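Local coordinates for protein concanavalin B (PDB 6CAF) that may act as a carbohydrate-binding protein of jack bean seeds and belongs, as a chitinase-like member, to glycosyl hydrolase family 18, at residues I32-G37 against K54-S59; I58-K63 against G109-T114; G150-I155 against S185-C190. One frame throughout, in Å; residues are numbered along the deposited sequence. Where two conformers were deposited one is given.

Interaction 1: residues I32-G37 against K54-S59; sequences IAVYWG and KIVFIS
Tyr35 turns one face of its ring onto the ring of Phe57, the residue paired with it on the neighbouring strand. Its first torsion sets CG beside the backbone N, anti to the carbonyl carbon (chi1 -69°), and from there the ring runs over Phe57 CD2. From the base outward, Tyr35 CB lies 3.9 Å from Ser59 OG; CG has that oxygen and Phe57 CD2 near it; Tyr35 CD2 comes closer, with Ser59 OG 3.2 Å away at the ring edge, near its plane. Tyr35 CD1 and CE2 both meet Phe57 CD2, and CE1 and CZ reach Phe57 CE2 as well. Phe57 CD2 thus sits 3.5 Å above the plane and over the centre of the Tyr35 ring. The planes are inclined at 44°, an oblique pair. At the tip, Tyr35 OH still has Phe57 CE2 at 4.1 Å while it hydrogen-bonds with Glu250 and His152 in the barrel interior.

The segments are neighbouring parallel strands of a TIM barrel, joined by the beta-alpha-beta unit that runs through helix 44-49, and their axes diverge by only 20°. Ala33, Tyr35, Ile55 and Phe57 line the inner face. Val34, Trp36 and Val56 occupy the other, where they meet helix 44-49; there Trp36 CB touches Val56 CG1 at 3.7 Å.

Backbone bonds run the length of the pair. Val34 bonds through its N to Ile55 O and through its O to Phe57 N; Trp36 does likewise with Phe57 O and Ser59 N. Phe57 O is therefore gripped twice, by Trp36 N at 2.9 Å and by Ser59 OG at 2.8 Å, the hydroxyl standing above the carbonyl plane. At the N-terminal end, Ile32 O takes Lys54 N at 2.8 Å and, more weakly, Ile55 N.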
loop_
_atom_site.group_PDB
_atom_site.type_symbol
_atom_site.label_atom_id
_atom_site.label_comp_id
_atom_site.label_asym_id
_atom_site.label_seq_id
_atom_site.Cartn_x
_atom_site.Cartn_y
_atom_site.Cartn_z
ATOM N N ILE A 32 5.617 -9.527 2.166
ATOM C CA ILE A 32 5.567 -8.839 0.896
ATOM C C ILE A 32 4.135 -8.394 0.601
ATOM O O ILE A 32 3.188 -9.190 0.651
ATOM C CB ILE A 32 6.082 -9.737 -0.245
ATOM C CG1 ILE A 32 7.472 -10.270 0.092
ATOM C CG2 ILE A 32 6.068 -8.966 -1.562
ATOM C CD1 ILE A 32 8.060 -11.186 -0.975
ATOM N N ALA A 33 4.002 -7.122 0.252
ATOM C CA ALA A 33 2.740 -6.569 -0.209
ATOM C C ALA A 33 2.857 -6.295 -1.716
ATOM O O ALA A 33 3.965 -6.093 -2.232
ATOM C CB ALA A 33 2.471 -5.252 0.517
ATOM N N VAL A 34 1.711 -6.245 -2.389
ATOM C CA VAL A 34 1.714 -5.961 -3.808
ATOM C C VAL A 34 0.479 -5.167 -4.185
ATOM O O VAL A 34 -0.594 -5.352 -3.599
ATOM C CB VAL A 34 1.795 -7.266 -4.621
ATOM C CG1 VAL A 34 0.531 -8.103 -4.490
ATOM C CG2 VAL A 34 2.143 -7.028 -6.082
ATOM N N TYR A 35 0.647 -4.289 -5.165
ATOM C CA TYR A 35 -0.449 -3.540 -5.757
ATOM C C TYR A 35 -1.079 -4.320 -6.903
ATOM O O TYR A 35 -0.394 -4.817 -7.800
ATOM C CB TYR A 35 0.028 -2.197 -6.263
ATOM C CG TYR A 35 0.436 -1.214 -5.193
ATOM C CD1 TYR A 35 1.702 -1.249 -4.627
ATOM C CD2 TYR A 35 -0.439 -0.260 -4.743
ATOM C CE1 TYR A 35 2.094 -0.350 -3.657
ATOM C CE2 TYR A 35 -0.049 0.653 -3.788
ATOM C CZ TYR A 35 1.190 0.624 -3.242
ATOM O OH TYR A 35 1.527 1.570 -2.288
ATOM N N TRP A 36 -2.403 -4.378 -6.864
ATOM C CA TRP A 36 -3.210 -5.074 -7.851
ATOM C C TRP A 36 -4.390 -4.224 -8.256
ATOM O O TRP A 36 -5.045 -3.654 -7.402
ATOM C CB TRP A 36 -3.704 -6.407 -7.269
ATOM C CG TRP A 36 -4.570 -7.169 -8.219
ATOM C CD1 TRP A 36 -4.145 -8.103 -9.129
ATOM C CD2 TRP A 36 -5.986 -7.013 -8.418
ATOM N NE1 TRP A 36 -5.217 -8.526 -9.886
ATOM C CE2 TRP A 36 -6.348 -7.856 -9.475
ATOM C CE3 TRP A 36 -6.987 -6.279 -7.783
ATOM C CZ2 TRP A 36 -7.654 -7.954 -9.925
ATOM C CZ3 TRP A 36 -8.260 -6.360 -8.235
ATOM C CH2 TRP A 36 -8.594 -7.193 -9.282
ATOM N N GLY A 37 -4.671 -4.149 -9.546
ATOM C CA GLY A 37 -5.850 -3.433 -9.976
ATOM C C GLY A 37 -5.937 -2.987 -11.408
ATOM O O GLY A 37 -6.806 -2.207 -11.723
ATOM N N LYS A 54 1.635 -11.333 1.581
ATOM C CA LYS A 54 0.846 -11.193 2.787
ATOM C C LYS A 54 -0.244 -10.135 2.712
ATOM O O LYS A 54 -1.217 -10.219 3.445
ATOM C CB LYS A 54 1.744 -10.893 3.982
ATOM C CG LYS A 54 1.086 -10.929 5.348
ATOM C CD LYS A 54 1.456 -12.111 6.206
ATOM C CE LYS A 54 0.798 -11.956 7.575
ATOM N NZ LYS A 54 0.717 -10.523 7.989
ATOM N N ILE A 55 -0.049 -9.163 1.836
ATOM C CA ILE A 55 -0.944 -8.029 1.678
ATOM C C ILE A 55 -1.125 -7.775 0.179
ATOM O O ILE A 55 -0.143 -7.724 -0.553
ATOM C CB ILE A 55 -0.361 -6.769 2.348
ATOM C CG1 ILE A 55 -0.245 -6.954 3.861
ATOM C CG2 ILE A 55 -1.167 -5.551 1.963
ATOM C CD1 ILE A 55 0.580 -5.888 4.543
ATOM N N VAL A 56 -2.376 -7.571 -0.223
ATOM C CA VAL A 56 -2.680 -7.099 -1.565
ATOM C C VAL A 56 -3.458 -5.797 -1.427
ATOM O O VAL A 56 -4.478 -5.733 -0.726
ATOM C CB VAL A 56 -3.494 -8.137 -2.362
ATOM C CG1 VAL A 56 -3.876 -7.604 -3.722
ATOM C CG2 VAL A 56 -2.708 -9.414 -2.495
ATOM N N PHE A 57 -2.980 -4.771 -2.115
ATOM C CA PHE A 57 -3.662 -3.483 -2.190
ATOM C C PHE A 57 -4.517 -3.446 -3.455
ATOM O O PHE A 57 -3.973 -3.448 -4.571
ATOM C CB PHE A 57 -2.673 -2.320 -2.307
ATOM C CG PHE A 57 -1.653 -2.219 -1.218
ATOM C CD1 PHE A 57 -2.014 -2.019 0.100
ATOM C CD2 PHE A 57 -0.311 -2.255 -1.532
ATOM C CE1 PHE A 57 -1.047 -1.857 1.063
ATOM C CE2 PHE A 57 0.646 -2.068 -0.567
ATOM C CZ PHE A 57 0.288 -1.893 0.744
ATOM N N ILE A 58 -5.845 -3.417 -3.316
ATOM C CA ILE A 58 -6.730 -3.205 -4.459
ATOM C C ILE A 58 -6.668 -1.725 -4.817
ATOM O O ILE A 58 -6.997 -0.858 -3.981
ATOM C CB ILE A 58 -8.173 -3.641 -4.165
ATOM C CG1 ILE A 58 -8.207 -5.156 -3.899
ATOM C CG2 ILE A 58 -9.076 -3.254 -5.298
ATOM C CD1 ILE A 58 -9.554 -5.697 -3.526
ATOM N N SER A 59 -6.209 -1.452 -6.039
ATOM C CA SER A 59 -5.695 -0.139 -6.398
ATOM C C SER A 59 -6.352 0.388 -7.666
ATOM O O SER A 59 -6.196 -0.240 -8.712
ATOM C CB SER A 59 -4.192 -0.276 -6.610
ATOM O OG SER A 59 -3.564 -0.800 -5.431
#

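Interaction 2: residues I58-K63 against G109-T114; sequences ISFLDK and GGPKGT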
loop_
_atom_site.group_PDB
_atom_site.type_symbol
_atom_site.label_atom_id
_atom_site.label_comp_id
_atom_site.label_asym_id
_atom_site.label_seq_id
_atom_site.Cartn_x
_atom_site.Cartn_y
_atom_site.Cartn_z
ATOM N N ILE A 58 -5.845 -3.417 -3.316
ATOM C CA ILE A 58 -6.730 -3.205 -4.459
ATOM C C ILE A 58 -6.668 -1.725 -4.817
ATOM O O ILE A 58 -6.997 -0.858 -3.981
ATOM C CB ILE A 58 -8.173 -3.641 -4.165
ATOM C CG1 ILE A 58 -8.207 -5.156 -3.899
ATOM C CG2 ILE A 58 -9.076 -3.254 -5.298
ATOM C CD1 ILE A 58 -9.554 -5.697 -3.526
ATOM N N SER A 59 -6.209 -1.452 -6.039
ATOM C CA SER A 59 -5.695 -0.139 -6.398
ATOM C C SER A 59 -6.352 0.388 -7.666
ATOM O O SER A 59 -6.196 -0.240 -8.712
ATOM C CB SER A 59 -4.192 -0.276 -6.610
ATOM O OG SER A 59 -3.564 -0.800 -5.431
ATOM N N PHE A 60 -7.084 1.496 -7.648
ATOM C CA PHE A 60 -7.230 2.466 -6.582
ATOM C C PHE A 60 -8.643 3.036 -6.569
ATOM O O PHE A 60 -9.267 3.158 -7.618
ATOM C CB PHE A 60 -6.320 3.680 -6.816
ATOM C CG PHE A 60 -4.843 3.368 -6.761
ATOM C CD1 PHE A 60 -4.173 3.347 -5.557
ATOM C CD2 PHE A 60 -4.145 3.077 -7.907
ATOM C CE1 PHE A 60 -2.835 3.070 -5.493
ATOM C CE2 PHE A 60 -2.795 2.811 -7.856
ATOM C CZ PHE A 60 -2.147 2.793 -6.648
ATOM N N LEU A 61 -9.089 3.457 -5.385
ATOM C CA LEU A 61 -10.223 4.390 -5.270
ATOM C C LEU A 61 -9.618 5.779 -5.466
ATOM O O LEU A 61 -8.926 6.291 -4.591
ATOM C CB LEU A 61 -10.897 4.258 -3.921
ATOM C CG LEU A 61 -12.232 4.982 -3.829
ATOM C CD1 LEU A 61 -13.336 4.164 -4.473
ATOM C CD2 LEU A 61 -12.564 5.307 -2.394
ATOM N N ASP A 62 -9.788 6.337 -6.671
ATOM C CA ASP A 62 -9.055 7.517 -7.073
ATOM C C ASP A 62 -9.891 8.700 -7.503
ATOM O O ASP A 62 -9.321 9.672 -7.996
ATOM C CB ASP A 62 -8.055 7.191 -8.162
ATOM C CG ASP A 62 -8.697 6.786 -9.434
ATOM O OD1 ASP A 62 -9.931 6.642 -9.536
ATOM O OD2 ASP A 62 -7.943 6.588 -10.401
ATOM N N LYS A 63 -11.196 8.666 -7.248
ATOM C CA LYS A 63 -12.084 9.766 -7.602
ATOM C C LYS A 63 -13.022 10.014 -6.429
ATOM O O LYS A 63 -14.022 9.325 -6.253
ATOM C CB LYS A 63 -12.849 9.486 -8.889
ATOM C CG LYS A 63 -12.044 9.796 -10.138
ATOM C CD LYS A 63 -12.735 9.285 -11.393
ATOM C CE LYS A 63 -11.985 8.093 -11.960
ATOM N NZ LYS A 63 -12.354 6.793 -11.330
ATOM N N GLY A 109 -6.178 6.751 -3.742
ATOM C CA GLY A 109 -5.275 7.691 -4.389
ATOM C C GLY A 109 -4.591 7.078 -5.597
ATOM O O GLY A 109 -5.249 6.675 -6.549
ATOM N N GLY A 110 -3.262 7.008 -5.541
ATOM C CA GLY A 110 -2.462 6.485 -6.632
ATOM C C GLY A 110 -1.989 7.557 -7.590
ATOM O O GLY A 110 -2.121 8.755 -7.341
ATOM N N PRO A 111 -1.419 7.130 -8.708
ATOM C CA PRO A 111 -0.761 8.064 -9.628
ATOM C C PRO A 111 -1.690 8.823 -10.555
ATOM O O PRO A 111 -1.236 9.720 -11.258
ATOM C CB PRO A 111 0.152 7.158 -10.448
ATOM C CG PRO A 111 -0.477 5.822 -10.364
ATOM C CD PRO A 111 -1.105 5.726 -9.016
ATOM N N LYS A 112 -2.970 8.475 -10.553
ATOM C CA LYS A 112 -3.954 9.061 -11.465
ATOM C C LYS A 112 -5.205 9.505 -10.705
ATOM O O LYS A 112 -5.337 9.292 -9.561
ATOM C CB LYS A 112 -4.381 8.039 -12.573
ATOM C CG LYS A 112 -3.277 7.370 -13.355
ATOM C CD LYS A 112 -3.866 6.502 -14.460
ATOM C CE LYS A 112 -2.768 5.890 -15.316
ATOM N NZ LYS A 112 -2.091 4.766 -14.610
ATOM N N GLY A 113 -6.156 10.087 -11.393
ATOM C CA GLY A 113 -7.425 10.444 -10.791
ATOM C C GLY A 113 -7.419 11.848 -10.217
ATOM O O GLY A 113 -6.442 12.588 -10.303
ATOM N N THR A 114 -8.544 12.183 -9.601
ATOM C CA THR A 114 -8.771 13.466 -8.980
ATOM C C THR A 114 -9.320 13.137 -7.611
ATOM O O THR A 114 -10.503 12.747 -7.469
ATOM C CB THR A 114 -9.814 14.280 -9.754
ATOM O OG1 THR A 114 -9.370 14.470 -11.099
ATOM C CG2 THR A 114 -10.052 15.616 -9.076
#
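Leu61 O receives Gly109 N at 2.9 Å, nearly straight at the hydrogen (173°). This bond joins two adjacent parallel strands of the TIM barrel, 55-64 and 103-109, near their C-terminal ends, the side on which TIM-barrel active sites lie. Beyond it segment 109-114 leaves the sheet as a loop and runs past Phe60.

A cis peptide bond precedes Phe60; non-proline cis bonds at strand ends are known from family 18 chitinases. The geometry fits a ring clasped on both faces: Ser59 CB lies 3.4 Å above one face, over its centre, and Gly110 CA over the opposite face, 3.6 Å from the centroid and 9° off the normal, a CH-pi contact. Gly110 could hardly carry a side chain, since a CB would run into Phe60 CD2. Pro111 crosses the far end of the ring at about a right angle, its CD 3.6 Å from Phe60 CE2.

Asp62 presses its CB against Gly109 O at 3.3 Å. Its OD1 forms a salt bridge with Lys63 NZ at 3.0 Å, met on the syn side, while OD2 lies near Lys112 O and Gly113 CA. Farther out the two segments meet again, loosely: Thr114 N makes a weak bond of 3.1 Å to Asp62 O, and Lys63 CA approaches Thr114 O at 3.4 Å.

Interaction 3: residues G150-I155 against S185-C190; sequences GIHFDI and SAAPGC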
loop_
_atom_site.group_PDB
_atom_site.type_symbol
_atom_site.label_atom_id
_atom_site.label_comp_id
_atom_site.label_asym_id
_atom_site.label_seq_id
_atom_site.Cartn_x
_atom_site.Cartn_y
_atom_site.Cartn_z
ATOM N N GLY A 150 -7.948 -3.476 5.541
ATOM C CA GLY A 150 -7.400 -2.173 5.796
ATOM C C GLY A 150 -7.629 -1.183 4.682
ATOM O O GLY A 150 -8.116 -1.525 3.611
ATOM N N ILE A 151 -7.241 0.061 4.972
ATOM C CA ILE A 151 -7.285 1.167 4.032
ATOM C C ILE A 151 -5.860 1.690 3.924
ATOM O O ILE A 151 -5.207 1.980 4.946
ATOM C CB ILE A 151 -8.214 2.311 4.500
ATOM C CG1 ILE A 151 -9.641 1.807 4.713
ATOM C CG2 ILE A 151 -8.157 3.478 3.533
ATOM C CD1 ILE A 151 -10.377 1.297 3.501
ATOM N N HIS A 152 -5.394 1.813 2.667
ATOM C CA HIS A 152 -4.041 2.236 2.354
ATOM C C HIS A 152 -4.061 3.611 1.688
ATOM O O HIS A 152 -4.724 3.826 0.680
ATOM C CB HIS A 152 -3.424 1.208 1.437
ATOM C CG HIS A 152 -2.044 1.496 0.995
ATOM N ND1 HIS A 152 -1.004 1.657 1.871
ATOM C CD2 HIS A 152 -1.508 1.524 -0.242
ATOM C CE1 HIS A 152 0.116 1.791 1.189
ATOM N NE2 HIS A 152 -0.167 1.698 -0.093
ATOM N N PHE A 153 -3.339 4.553 2.300
ATOM C CA PHE A 153 -3.305 5.941 1.855
ATOM C C PHE A 153 -2.143 6.135 0.876
ATOM O O PHE A 153 -1.032 6.506 1.272
ATOM C CB PHE A 153 -3.112 6.874 3.052
ATOM C CG PHE A 153 -4.322 7.128 3.905
ATOM C CD1 PHE A 153 -5.054 6.103 4.457
ATOM C CD2 PHE A 153 -4.654 8.439 4.220
ATOM C CE1 PHE A 153 -6.118 6.386 5.283
ATOM C CE2 PHE A 153 -5.678 8.714 5.082
ATOM C CZ PHE A 153 -6.426 7.693 5.594
ATOM N N ASP A 154 -2.391 5.932 -0.415
ATOM C CA ASP A 154 -1.339 6.108 -1.423
ATOM C C ASP A 154 -1.481 7.514 -2.014
ATOM O O ASP A 154 -1.835 7.713 -3.194
ATOM C CB ASP A 154 -1.386 5.011 -2.490
ATOM C CG ASP A 154 -0.116 4.883 -3.271
ATOM O OD1 ASP A 154 0.757 5.767 -3.198
ATOM O OD2 ASP A 154 -0.008 3.892 -4.032
ATOM N N ILE A 155 -1.246 8.494 -1.162
ATOM C CA ILE A 155 -1.576 9.863 -1.481
ATOM C C ILE A 155 -0.369 10.515 -2.133
ATOM O O ILE A 155 0.468 11.132 -1.474
ATOM C CB ILE A 155 -2.066 10.616 -0.235
ATOM C CG1 ILE A 155 -3.207 9.845 0.482
ATOM C CG2 ILE A 155 -2.472 12.040 -0.571
ATOM C CD1 ILE A 155 -4.349 9.450 -0.404
ATOM N N SER A 185 -2.756 2.182 6.615
ATOM C CA SER A 185 -1.380 2.276 6.115
ATOM C C SER A 185 -1.233 3.435 5.170
ATOM O O SER A 185 -2.224 3.997 4.706
ATOM C CB SER A 185 -0.983 0.981 5.452
ATOM O OG SER A 185 -1.773 0.681 4.357
ATOM N N ALA A 186 0.018 3.780 4.893
ATOM C CA ALA A 186 0.346 4.900 4.020
ATOM C C ALA A 186 1.507 4.556 3.121
ATOM O O ALA A 186 2.340 3.718 3.478
ATOM C CB ALA A 186 0.696 6.114 4.822
ATOM N N ALA A 187 1.584 5.257 1.994
ATOM C CA ALA A 187 2.730 5.130 1.066
ATOM C C ALA A 187 3.286 6.516 0.740
ATOM O O ALA A 187 3.043 7.057 -0.342
ATOM C CB ALA A 187 2.346 4.399 -0.202
ATOM N N PRO A 188 4.034 7.106 1.669
ATOM C CA PRO A 188 4.705 8.378 1.369
ATOM C C PRO A 188 5.858 8.203 0.391
ATOM O O PRO A 188 6.378 7.101 0.217
ATOM C CB PRO A 188 5.212 8.820 2.739
ATOM C CG PRO A 188 5.527 7.522 3.413
ATOM C CD PRO A 188 4.416 6.586 2.990
ATOM N N GLY A 189 6.296 9.320 -0.164
ATOM C CA GLY A 189 7.556 9.337 -0.895
ATOM C C GLY A 189 8.743 9.175 0.037
ATOM O O GLY A 189 8.608 9.239 1.234
ATOM N N CYS A 190 9.918 8.957 -0.520
ATOM C CA CYS A 190 11.052 8.637 0.318
ATOM C C CYS A 190 11.769 9.788 0.956
ATOM O O CYS A 190 12.559 9.544 1.867
ATOM C CB CYS A 190 12.043 7.699 -0.357
ATOM S SG CYS A 190 12.706 8.190 -1.931
#
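The strand that corresponds to the DxxDxDxE signature of active family 18 chitinases, altered here, holds His152 against Ser185 on the next strand. By comparison with active relatives such as hevamine, His152 probably replaces an aspartate and Gln156 the catalytic glutamate. With CG anti to the backbone N (chi1 179°), the imidazole brings its edge to the serine: ND1 meets Ser185 OG at 2.8 Å, with the oxygen near the ring plane, and either atom could be the donor. The other ring nitrogen, NE2, is held by Tyr35, and Phe57 stacks on the ring. With an alanine in place of His152 the imidazole is gone, and Ser185 OG and Tyr35 OH would probably lose their nitrogen partners and Phe57 the ring stacked on it.

The two strands belong to the same TIM barrel and are linked by a beta-alpha-beta unit through helix 164-178; their touching parts run within 11° of each other. A ladder of backbone bonds joins them. Ser185 N reaches Ile151 O at 3.0 Å, Phe153 N reaches Ser185 O at 2.7 Å, and Ala187 N reaches Phe153 O at 3.0 Å. Phe153 turns to the outer side, against leucines of helix 164-178, and its CB lies 4.3 Å from Ala186 CB.

Asp154 is the centre of an inverse gamma turn, and its OD1 bonds to Gln156. Ala187 CB touches both this carboxylate and the imidazole, 3.7 Å from Asp154 OD1 and from His152 NE2.

In the fold
From the N terminus, the chain first forms strand 31-36, passes helix 44-49 and returns in strand 55-64, closing interaction 1 as a short beta-alpha-beta loop. Interaction 2 begins on that same strand, sharing Ile58 and Ser59, and closes a longer loop when the chain emerges from strand 103-109. Interaction 3 opens later and closes around helix 164-178, so the three follow in series, with neither nesting nor crossing. In space they converge inside one barrel sheet: interactions 1 and 3 meet through Tyr35 and His152, while Gly110 N lies 2.8 Å from Asp154 O, a probable hydrogen bond between interactions 2 and 3.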